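Omega-class glutathione S-transferase (Bombyx mori, PDB 3WD6) binds glutathione and probably works as a glutathione transferase and dehydroascorbate reductase, as other omega-class enzymes do. Local coordinates at residues N11-H16 / N34-P39; N59-D64 / P244-L249; K120-A125 / G176-M181. All blocks are in the same frame, centred on the assembly; numbering follows the deposited sequence.

Contact 1 (N11-H16 / N34-P39); sequences NFNTKH and NMRYCP. With GSH (glutathione), chain J.
With chi1 at -70°, CG of His16 sits beside the residue's own backbone N, and the ring edge is turned at the Met35-Arg36 backbone. On the other segment Arg36 starts out with CG away from its N and then bends at chi2 (80°), which takes CD and NE up to Asn13. The histidine bond is the straight one: Arg36 N donates to His16 NE2 at 3.2 Å, at 177° and close to the ring plane. Met35 CB abuts the same edge, 3.8 Å from His16 CD2. At the arginine, NE reaches Asn13 OD1 at 2.8 Å, but the hydrogen points badly and the bond is weak. Amide and guanidinium are nearly coplanar all the same, and a water accepts from both Asn13 ND2 and Arg36 NH2. Phe12 puts its CB 3.9 Å from Arg36 NE, approaching obliquely, while NH2 also bonds the carbonyl oxygen of Tyr224, whose ring makes a cation-pi contact with the guanidinium. Between strand 31-34 and helix 39-51 the chain makes a type I turn from Met35 to Cys38, closed by Cys38 N on Met35 O at 2.7 Å. This is the thioredoxin-fold position of the active-site loop, and Cys38, at the N-cap of the helix, binds glutathione. Swapping His16 for a leucine would probably strand the N-H of Arg36 inside this buried turn and leave Glu247 OE2 without its imidazole partner, since ND1 of the ring bonds to it. Because NE2 accepts here, the proton of the imidazole is likely to lie on ND1, directed at that carboxylate, which would make His16 a hydrogen-bonded bridge between the C-terminal tail and the turn carrying Cys38.

Contact 2 (N59-D64 / P244-L249); sequences NIDLID and PNYELL. With GSH (glutathione), chain J.
Tyr246 pushes its ring into the corner where 59-64 leaves strand 56-60, and the carboxylate of Asp61 comes up to the rim of that ring. Asp61 has CG opposite its backbone N (chi1 -171°), which stands the carboxylate across the ring, the two planes 80° apart, with OD1 3.3 Å from Tyr246 CE2 and OD2 3.5 Å from Tyr246 CD2. OD1 is also busy with its own chain: Ile63 N meets it at 3.0 Å nearly along the C-O direction, giving an Asx turn, while Asp64 N arrives from above the carboxylate plane at 2.9 Å. OD2, also at the ring edge, forms a salt bridge with Arg243. All this happens where the thioredoxin-like domain is touched by the tail that follows helix 228-240, so that the C-terminal end of the chain returns to the glutathione-binding half. The phenol oxygen ends between backbone and aliphatic carbon: Leu62 N gives OH a weak bond at 3.3 Å, and Ile63 CG1 packs 3.4 Å from the same OH. Ile63, CG1 lying beside its backbone N at chi1 -71°, packs against Pro244, its CG1 3.6 Å from Pro244 CD and CD1 close to the same ring. Pro244 in turn lays CB over one face of the Tyr246 ring, toward its rim. Leu62 keeps its CB by the phenol oxygen and turns its methyls to glutathione, CD1 lying 3.7 Å from CB2 of the ligand.

Contact 3 (K120-A125 / G176-M181); sequences KIIVEA and GYADYM
Tyr177 and Val123 meet in the all-helical C-terminal domain of the GST fold, where helix 113-125 packs beside helix 177-189; the short stretches 120-125 and 177-181 run in nearly the same direction, 19° apart, with their axes 8.7 Å from each other at closest. Tyr177 tells most of the story. Its CB leaves the first turn of its helix without meeting the other segment, and chi1 of 174°, with CG opposite the backbone N, carries the ring across to it. CD1 is the first ring atom to arrive, 4.0 Å from Val123 CG2. CE1 comes closer, 3.6 Å from Val123 CG2, and has the CA and CG of Lys120 at the margin of contact, so the Lys120 backbone and the start of its side chain line this end of the ring. The hydroxyl end leads on toward helix 92-102. One face of the ring is taken by its own helix: Met181 CG sits 3.6 Å above the plane, over the centre. Leu93 and Val96 of helix 92-102 pack against Tyr177 and Met181 as well, and Glu97 of that helix forms a salt bridge with Lys120 NZ. Val123 CG2 also touches Met181 CB at 3.7 Å, so one methyl meets two residues a helical turn apart. Further round the interface Ile122 CG2 meets Ala178 CB at 4.2 Å, an alanine small enough to let the backbones approach. No hydrogen bond crosses between the segments; the polar work is done at the start of helix 177-189, where GST relatives commonly carry an N-capping box. With glycine at the N-cap, the half that remains is Gly176 N donating to Asp179 OD2, 2.9 Å long and 170° straight, on the anti side of the carboxylate.

Contacts 1 and 2 are neighbours at the thioredoxin-like half, contact 2 tying the C-terminal tail to it; their centres lie 8 Å apart, and Asn34 O with Ile60 N at 2.7 Å and Asn34 ND2 with Asn59 OD1 at 3.0 Å stitch them together. His16 of contact 1 also lies ring to ring with Tyr246 of contact 2. Both reach glutathione, through Cys38 and Leu62, while Ser92, Glu91 and Val78 bind it from elsewhere. Contact 3 belongs to the helical domain on the opposite side of the chain's centre, about 23 Å from contact 1 and 27 Å from contact 2, centre to centre; even so, the Met181 side chain is about 8 Å from glutathione.

Contact 1 (N11-H16 / N34-P39)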
# COMPACT_ATOMS: atom_id res chain seq x y z
N ASN A 11 5.78 -15.53 -6.35
CA ASN A 11 6.06 -14.62 -7.46
C ASN A 11 5.10 -13.43 -7.46
O ASN A 11 3.89 -13.58 -7.70
CB ASN A 11 6.04 -15.31 -8.82
CG ASN A 11 6.64 -14.41 -9.92
OD1 ASN A 11 6.04 -13.39 -10.30
ND2 ASN A 11 7.82 -14.78 -10.41
N PHE A 12 5.65 -12.24 -7.18
CA PHE A 12 4.86 -11.01 -7.12
C PHE A 12 4.54 -10.46 -8.50
O PHE A 12 3.75 -9.54 -8.64
CB PHE A 12 5.63 -9.95 -6.34
CG PHE A 12 5.80 -10.27 -4.88
CD1 PHE A 12 4.70 -10.66 -4.11
CD2 PHE A 12 7.06 -10.22 -4.27
CE1 PHE A 12 4.85 -10.96 -2.74
CE2 PHE A 12 7.22 -10.52 -2.91
CZ PHE A 12 6.12 -10.88 -2.14
N ASN A 13 5.16 -11.04 -9.53
CA ASN A 13 5.16 -10.42 -10.85
C ASN A 13 4.67 -11.32 -11.99
O ASN A 13 5.17 -11.25 -13.11
CB ASN A 13 6.57 -9.89 -11.18
CG ASN A 13 7.07 -8.89 -10.16
OD1 ASN A 13 6.41 -7.88 -9.88
ND2 ASN A 13 8.24 -9.16 -9.60
N THR A 14 3.69 -12.16 -11.70
CA THR A 14 2.98 -12.90 -12.74
C THR A 14 2.22 -11.89 -13.61
O THR A 14 1.90 -10.81 -13.14
CB THR A 14 2.01 -13.96 -12.14
OG1 THR A 14 1.05 -13.31 -11.28
CG2 THR A 14 2.78 -15.00 -11.31
N LYS A 15 1.94 -12.25 -14.86
CA LYS A 15 1.30 -11.31 -15.80
C LYS A 15 -0.01 -10.75 -15.24
O LYS A 15 -0.76 -11.46 -14.56
CB LYS A 15 1.06 -11.97 -17.16
CG LYS A 15 0.38 -11.06 -18.20
CD LYS A 15 -0.96 -11.66 -18.66
CE LYS A 15 -1.10 -11.74 -20.19
NZ LYS A 15 -2.05 -10.72 -20.73
N HIS A 16 -0.27 -9.46 -15.48
CA HIS A 16 -1.55 -8.87 -15.13
C HIS A 16 -2.59 -9.34 -16.13
O HIS A 16 -2.41 -9.21 -17.34
CB HIS A 16 -1.46 -7.34 -15.12
CG HIS A 16 -0.65 -6.79 -13.99
ND1 HIS A 16 0.70 -7.05 -13.84
CD2 HIS A 16 -1.00 -5.99 -12.95
CE1 HIS A 16 1.14 -6.43 -12.77
NE2 HIS A 16 0.14 -5.78 -12.21
N ASN A 34 -4.60 -8.55 -7.14
CA ASN A 34 -3.66 -7.46 -6.89
C ASN A 34 -3.39 -6.68 -8.16
O ASN A 34 -3.74 -7.14 -9.26
CB ASN A 34 -2.35 -8.12 -6.42
CG ASN A 34 -1.28 -7.12 -6.01
OD1 ASN A 34 -1.53 -6.19 -5.22
ND2 ASN A 34 -0.07 -7.32 -6.53
N MET A 35 -2.78 -5.49 -8.03
CA MET A 35 -1.95 -4.99 -9.12
C MET A 35 -0.69 -4.36 -8.55
O MET A 35 -0.74 -3.62 -7.57
CB MET A 35 -2.70 -4.12 -10.13
CG MET A 35 -2.61 -2.66 -9.90
SD MET A 35 -1.24 -1.81 -10.75
CE MET A 35 -1.86 -0.13 -10.49
N ARG A 36 0.44 -4.70 -9.19
CA ARG A 36 1.77 -4.56 -8.59
C ARG A 36 2.04 -3.16 -8.05
O ARG A 36 2.75 -2.99 -7.05
CB ARG A 36 2.85 -5.00 -9.60
CG ARG A 36 4.29 -5.02 -9.06
CD ARG A 36 4.57 -6.27 -8.23
NE ARG A 36 5.92 -6.29 -7.68
CZ ARG A 36 6.37 -5.48 -6.72
NH1 ARG A 36 5.58 -4.53 -6.20
NH2 ARG A 36 7.62 -5.62 -6.27
N TYR A 37 1.45 -2.16 -8.70
CA TYR A 37 1.74 -0.76 -8.40
C TYR A 37 0.61 -0.15 -7.59
O TYR A 37 0.63 1.04 -7.26
CB TYR A 37 1.97 0.00 -9.73
CG TYR A 37 3.06 -0.66 -10.55
CD1 TYR A 37 4.40 -0.29 -10.40
CD2 TYR A 37 2.76 -1.70 -11.41
CE1 TYR A 37 5.40 -0.94 -11.13
CE2 TYR A 37 3.75 -2.34 -12.13
CZ TYR A 37 5.07 -1.97 -11.99
OH TYR A 37 6.03 -2.63 -12.73
N CYS A 38 -0.39 -0.96 -7.24
CA CYS A 38 -1.48 -0.44 -6.42
C CYS A 38 -1.09 -0.31 -4.93
O CYS A 38 -0.84 -1.32 -4.25
CB CYS A 38 -2.75 -1.28 -6.57
SG CYS A 38 -4.11 -0.65 -5.52
N PRO A 39 -1.07 0.93 -4.41
CA PRO A 39 -0.69 1.03 -2.99
C PRO A 39 -1.73 0.39 -2.09
O PRO A 39 -1.34 -0.14 -1.03
CB PRO A 39 -0.61 2.54 -2.72
CG PRO A 39 -1.47 3.17 -3.78
CD PRO A 39 -1.36 2.25 -5.01
N1 GSH J . -10.98 1.80 -0.81
CA1 GSH J . -10.34 0.75 -1.61
C1 GSH J . -9.36 -0.09 -0.80
O11 GSH J . -9.11 -1.31 -1.11
O12 GSH J . -8.80 0.43 0.23
CB1 GSH J . -9.66 1.41 -2.81
CG1 GSH J . -8.73 0.59 -3.64
CD1 GSH J . -8.40 1.15 -5.00
OE1 GSH J . -8.60 2.33 -5.27
N2 GSH J . -7.83 0.31 -6.00
CA2 GSH J . -7.56 0.92 -7.31
C2 GSH J . -8.49 0.28 -8.32
O2 GSH J . -8.66 -0.93 -8.27
CB2 GSH J . -6.15 0.65 -7.70
SG2 GSH J . -4.87 1.61 -6.98
N3 GSH J . -9.14 1.09 -9.32
CA3 GSH J . -10.03 0.46 -10.30
C3 GSH J . -10.14 1.14 -11.61
O31 GSH J . -9.11 1.30 -12.32
O32 GSH J . -11.26 1.55 -12.00
O HOH W 1 9.34 -7.14 -7.29

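Contact 2 (N59-D64 / P244-L249)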
# COMPACT_ATOMS: atom_id res chain seq x y z
N ASN A 59 -2.45 -10.99 -10.61
CA ASN A 59 -2.38 -9.57 -10.99
C ASN A 59 -3.42 -9.16 -12.02
O ASN A 59 -3.73 -9.92 -12.94
CB ASN A 59 -0.97 -9.21 -11.44
CG ASN A 59 -0.02 -9.12 -10.27
OD1 ASN A 59 -0.40 -8.67 -9.17
ND2 ASN A 59 1.22 -9.58 -10.48
N ILE A 60 -3.98 -7.97 -11.86
CA ILE A 60 -5.10 -7.54 -12.69
C ILE A 60 -4.80 -6.27 -13.45
O ILE A 60 -4.46 -5.25 -12.84
CB ILE A 60 -6.36 -7.25 -11.85
CG1 ILE A 60 -6.81 -8.49 -11.06
CG2 ILE A 60 -7.44 -6.70 -12.74
CD1 ILE A 60 -7.25 -9.68 -11.91
N ASP A 61 -4.92 -6.33 -14.78
CA ASP A 61 -4.86 -5.16 -15.65
C ASP A 61 -6.10 -4.29 -15.38
O ASP A 61 -7.23 -4.73 -15.63
CB ASP A 61 -4.82 -5.63 -17.11
CG ASP A 61 -4.54 -4.50 -18.08
OD1 ASP A 61 -5.26 -3.48 -18.02
OD2 ASP A 61 -3.61 -4.63 -18.90
N LEU A 62 -5.89 -3.08 -14.87
CA LEU A 62 -7.01 -2.24 -14.43
C LEU A 62 -7.54 -1.32 -15.52
O LEU A 62 -8.46 -0.54 -15.29
CB LEU A 62 -6.57 -1.38 -13.25
CG LEU A 62 -6.24 -2.10 -11.96
CD1 LEU A 62 -5.87 -1.07 -10.91
CD2 LEU A 62 -7.43 -2.96 -11.50
N ILE A 63 -6.92 -1.39 -16.69
CA ILE A 63 -7.33 -0.58 -17.82
C ILE A 63 -8.28 -1.43 -18.63
O ILE A 63 -9.33 -0.96 -19.09
CB ILE A 63 -6.11 -0.19 -18.69
CG1 ILE A 63 -5.24 0.83 -17.94
CG2 ILE A 63 -6.56 0.35 -20.05
CD1 ILE A 63 -5.94 2.13 -17.66
N ASP A 64 -7.91 -2.70 -18.77
CA ASP A 64 -8.65 -3.68 -19.55
C ASP A 64 -8.98 -4.86 -18.62
O ASP A 64 -8.38 -5.96 -18.74
CB ASP A 64 -7.80 -4.13 -20.74
CG ASP A 64 -8.58 -4.96 -21.74
OD1 ASP A 64 -9.83 -4.84 -21.78
OD2 ASP A 64 -7.93 -5.74 -22.48
N PRO A 244 -0.81 2.37 -19.25
CA PRO A 244 0.16 1.84 -18.29
C PRO A 244 0.82 0.58 -18.81
O PRO A 244 0.18 -0.22 -19.51
CB PRO A 244 -0.70 1.51 -17.06
CG PRO A 244 -1.90 2.46 -17.18
CD PRO A 244 -2.16 2.53 -18.67
N ASN A 245 2.11 0.42 -18.51
CA ASN A 245 2.79 -0.84 -18.71
C ASN A 245 2.89 -1.53 -17.34
O ASN A 245 3.62 -1.10 -16.44
CB ASN A 245 4.17 -0.62 -19.34
CG ASN A 245 4.91 -1.92 -19.61
OD1 ASN A 245 4.41 -3.02 -19.32
ND2 ASN A 245 6.11 -1.81 -20.16
N TYR A 246 2.10 -2.59 -17.17
CA TYR A 246 2.07 -3.34 -15.92
C TYR A 246 3.17 -4.40 -15.84
O TYR A 246 3.24 -5.12 -14.85
CB TYR A 246 0.71 -4.02 -15.74
CG TYR A 246 -0.47 -3.08 -15.59
CD1 TYR A 246 -0.54 -2.17 -14.55
CD2 TYR A 246 -1.55 -3.14 -16.47
CE1 TYR A 246 -1.63 -1.31 -14.41
CE2 TYR A 246 -2.65 -2.30 -16.34
CZ TYR A 246 -2.68 -1.39 -15.31
OH TYR A 246 -3.77 -0.55 -15.16
N GLU A 247 4.01 -4.52 -16.86
CA GLU A 247 4.98 -5.62 -16.89
C GLU A 247 6.44 -5.19 -16.75
O GLU A 247 7.36 -5.99 -16.96
CB GLU A 247 4.78 -6.47 -18.15
CG GLU A 247 3.36 -7.01 -18.33
CD GLU A 247 2.86 -7.76 -17.11
OE1 GLU A 247 3.57 -8.67 -16.63
OE2 GLU A 247 1.76 -7.42 -16.62
N LEU A 248 6.66 -3.92 -16.41
CA LEU A 248 8.03 -3.46 -16.21
C LEU A 248 8.89 -4.42 -15.37
O LEU A 248 10.08 -4.56 -15.60
CB LEU A 248 8.05 -2.04 -15.63
CG LEU A 248 7.46 -1.02 -16.60
CD1 LEU A 248 7.28 0.36 -15.95
CD2 LEU A 248 8.32 -0.93 -17.86
N LEU A 249 8.29 -5.11 -14.40
CA LEU A 249 9.07 -6.04 -13.57
C LEU A 249 9.09 -7.48 -14.05
O LEU A 249 9.52 -8.38 -13.31
CB LEU A 249 8.56 -6.01 -12.13
CG LEU A 249 9.00 -4.77 -11.36
CD1 LEU A 249 8.29 -4.74 -10.02
CD2 LEU A 249 10.53 -4.77 -11.20
N1 GSH J . -10.98 1.80 -0.81
CA1 GSH J . -10.34 0.75 -1.61
C1 GSH J . -9.36 -0.09 -0.80
O11 GSH J . -9.11 -1.31 -1.11
O12 GSH J . -8.80 0.43 0.23
CB1 GSH J . -9.66 1.41 -2.81
CG1 GSH J . -8.73 0.59 -3.64
CD1 GSH J . -8.40 1.15 -5.00
OE1 GSH J . -8.60 2.33 -5.27
N2 GSH J . -7.83 0.31 -6.00
CA2 GSH J . -7.56 0.92 -7.31
C2 GSH J . -8.49 0.28 -8.32
O2 GSH J . -8.66 -0.93 -8.27
CB2 GSH J . -6.15 0.65 -7.70
SG2 GSH J . -4.87 1.61 -6.98
N3 GSH J . -9.14 1.09 -9.32
CA3 GSH J . -10.03 0.46 -10.30
C3 GSH J . -10.14 1.14 -11.61
O31 GSH J . -9.11 1.30 -12.32
O32 GSH J . -11.26 1.55 -12.00

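Contact 3 (K120-A125 / G176-M181)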
# COMPACT_ATOMS: atom_id res chain seq x y z
N LYS A 120 -5.86 3.31 14.01
CA LYS A 120 -6.75 3.57 12.87
C LYS A 120 -6.79 5.07 12.55
O LYS A 120 -6.82 5.47 11.38
CB LYS A 120 -8.16 3.02 13.12
CG LYS A 120 -8.18 1.58 13.64
CD LYS A 120 -9.53 0.91 13.36
CE LYS A 120 -9.36 -0.63 13.41
NZ LYS A 120 -10.44 -1.39 12.68
N ILE A 121 -6.78 5.89 13.60
CA ILE A 121 -6.69 7.34 13.44
C ILE A 121 -5.43 7.69 12.66
O ILE A 121 -5.47 8.39 11.63
CB ILE A 121 -6.73 8.05 14.82
CG1 ILE A 121 -8.15 7.91 15.40
CG2 ILE A 121 -6.30 9.52 14.71
CD1 ILE A 121 -8.31 8.30 16.87
N ILE A 122 -4.29 7.19 13.12
CA ILE A 122 -3.05 7.41 12.39
C ILE A 122 -3.20 7.08 10.90
O ILE A 122 -2.84 7.90 10.05
CB ILE A 122 -1.92 6.62 13.03
CG1 ILE A 122 -1.53 7.30 14.35
CG2 ILE A 122 -0.72 6.54 12.06
CD1 ILE A 122 -0.76 6.40 15.31
N VAL A 123 -3.73 5.90 10.57
CA VAL A 123 -3.93 5.55 9.17
C VAL A 123 -4.76 6.60 8.42
O VAL A 123 -4.40 6.97 7.31
CB VAL A 123 -4.64 4.19 9.01
CG1 VAL A 123 -5.00 3.97 7.54
CG2 VAL A 123 -3.76 3.08 9.54
N GLU A 124 -5.87 7.05 9.03
CA GLU A 124 -6.72 8.09 8.44
C GLU A 124 -5.92 9.34 8.23
O GLU A 124 -6.07 10.00 7.20
CB GLU A 124 -7.91 8.46 9.34
CG GLU A 124 -9.30 8.09 8.82
CD GLU A 124 -9.58 8.54 7.38
OE1 GLU A 124 -9.62 9.78 7.11
OE2 GLU A 124 -9.79 7.64 6.51
N ALA A 125 -5.07 9.66 9.20
CA ALA A 125 -4.18 10.81 9.06
C ALA A 125 -3.38 10.81 7.73
O ALA A 125 -2.92 11.87 7.29
CB ALA A 125 -3.26 10.95 10.29
N GLY A 176 3.69 -2.41 12.70
CA GLY A 176 2.39 -3.01 12.85
C GLY A 176 1.40 -2.42 11.86
O GLY A 176 1.79 -1.94 10.78
N TYR A 177 0.12 -2.43 12.24
CA TYR A 177 -0.96 -2.06 11.33
C TYR A 177 -0.79 -0.63 10.85
O TYR A 177 -0.84 -0.35 9.65
CB TYR A 177 -2.27 -2.22 12.08
CG TYR A 177 -3.52 -1.76 11.36
CD1 TYR A 177 -3.93 -0.42 11.42
CD2 TYR A 177 -4.33 -2.66 10.69
CE1 TYR A 177 -5.11 -0.00 10.82
CE2 TYR A 177 -5.52 -2.25 10.08
CZ TYR A 177 -5.91 -0.92 10.15
OH TYR A 177 -7.08 -0.50 9.53
N ALA A 178 -0.58 0.27 11.81
CA ALA A 178 -0.43 1.69 11.53
C ALA A 178 0.74 1.89 10.56
O ALA A 178 0.62 2.58 9.53
CB ALA A 178 -0.22 2.46 12.82
N ASP A 179 1.88 1.27 10.87
CA ASP A 179 3.02 1.37 9.98
C ASP A 179 2.71 0.81 8.60
O ASP A 179 2.86 1.50 7.60
CB ASP A 179 4.23 0.65 10.57
CG ASP A 179 4.58 1.13 11.96
OD1 ASP A 179 5.21 2.22 12.08
OD2 ASP A 179 4.24 0.40 12.93
N TYR A 180 2.27 -0.44 8.55
CA TYR A 180 2.07 -1.09 7.26
C TYR A 180 0.99 -0.43 6.43
O TYR A 180 1.10 -0.39 5.19
CB TYR A 180 1.74 -2.58 7.42
CG TYR A 180 2.94 -3.42 7.82
CD1 TYR A 180 4.18 -3.24 7.19
CD2 TYR A 180 2.84 -4.37 8.83
CE1 TYR A 180 5.29 -4.01 7.55
CE2 TYR A 180 3.94 -5.14 9.21
CZ TYR A 180 5.17 -4.96 8.56
OH TYR A 180 6.26 -5.73 8.91
N MET A 181 -0.05 0.09 7.08
CA MET A 181 -1.22 0.58 6.34
C MET A 181 -0.97 1.97 5.73
O MET A 181 -1.68 2.39 4.80
CB MET A 181 -2.50 0.56 7.20
CG MET A 181 -2.96 -0.83 7.60
SD MET A 181 -3.25 -1.93 6.19
CE MET A 181 -1.69 -2.83 6.12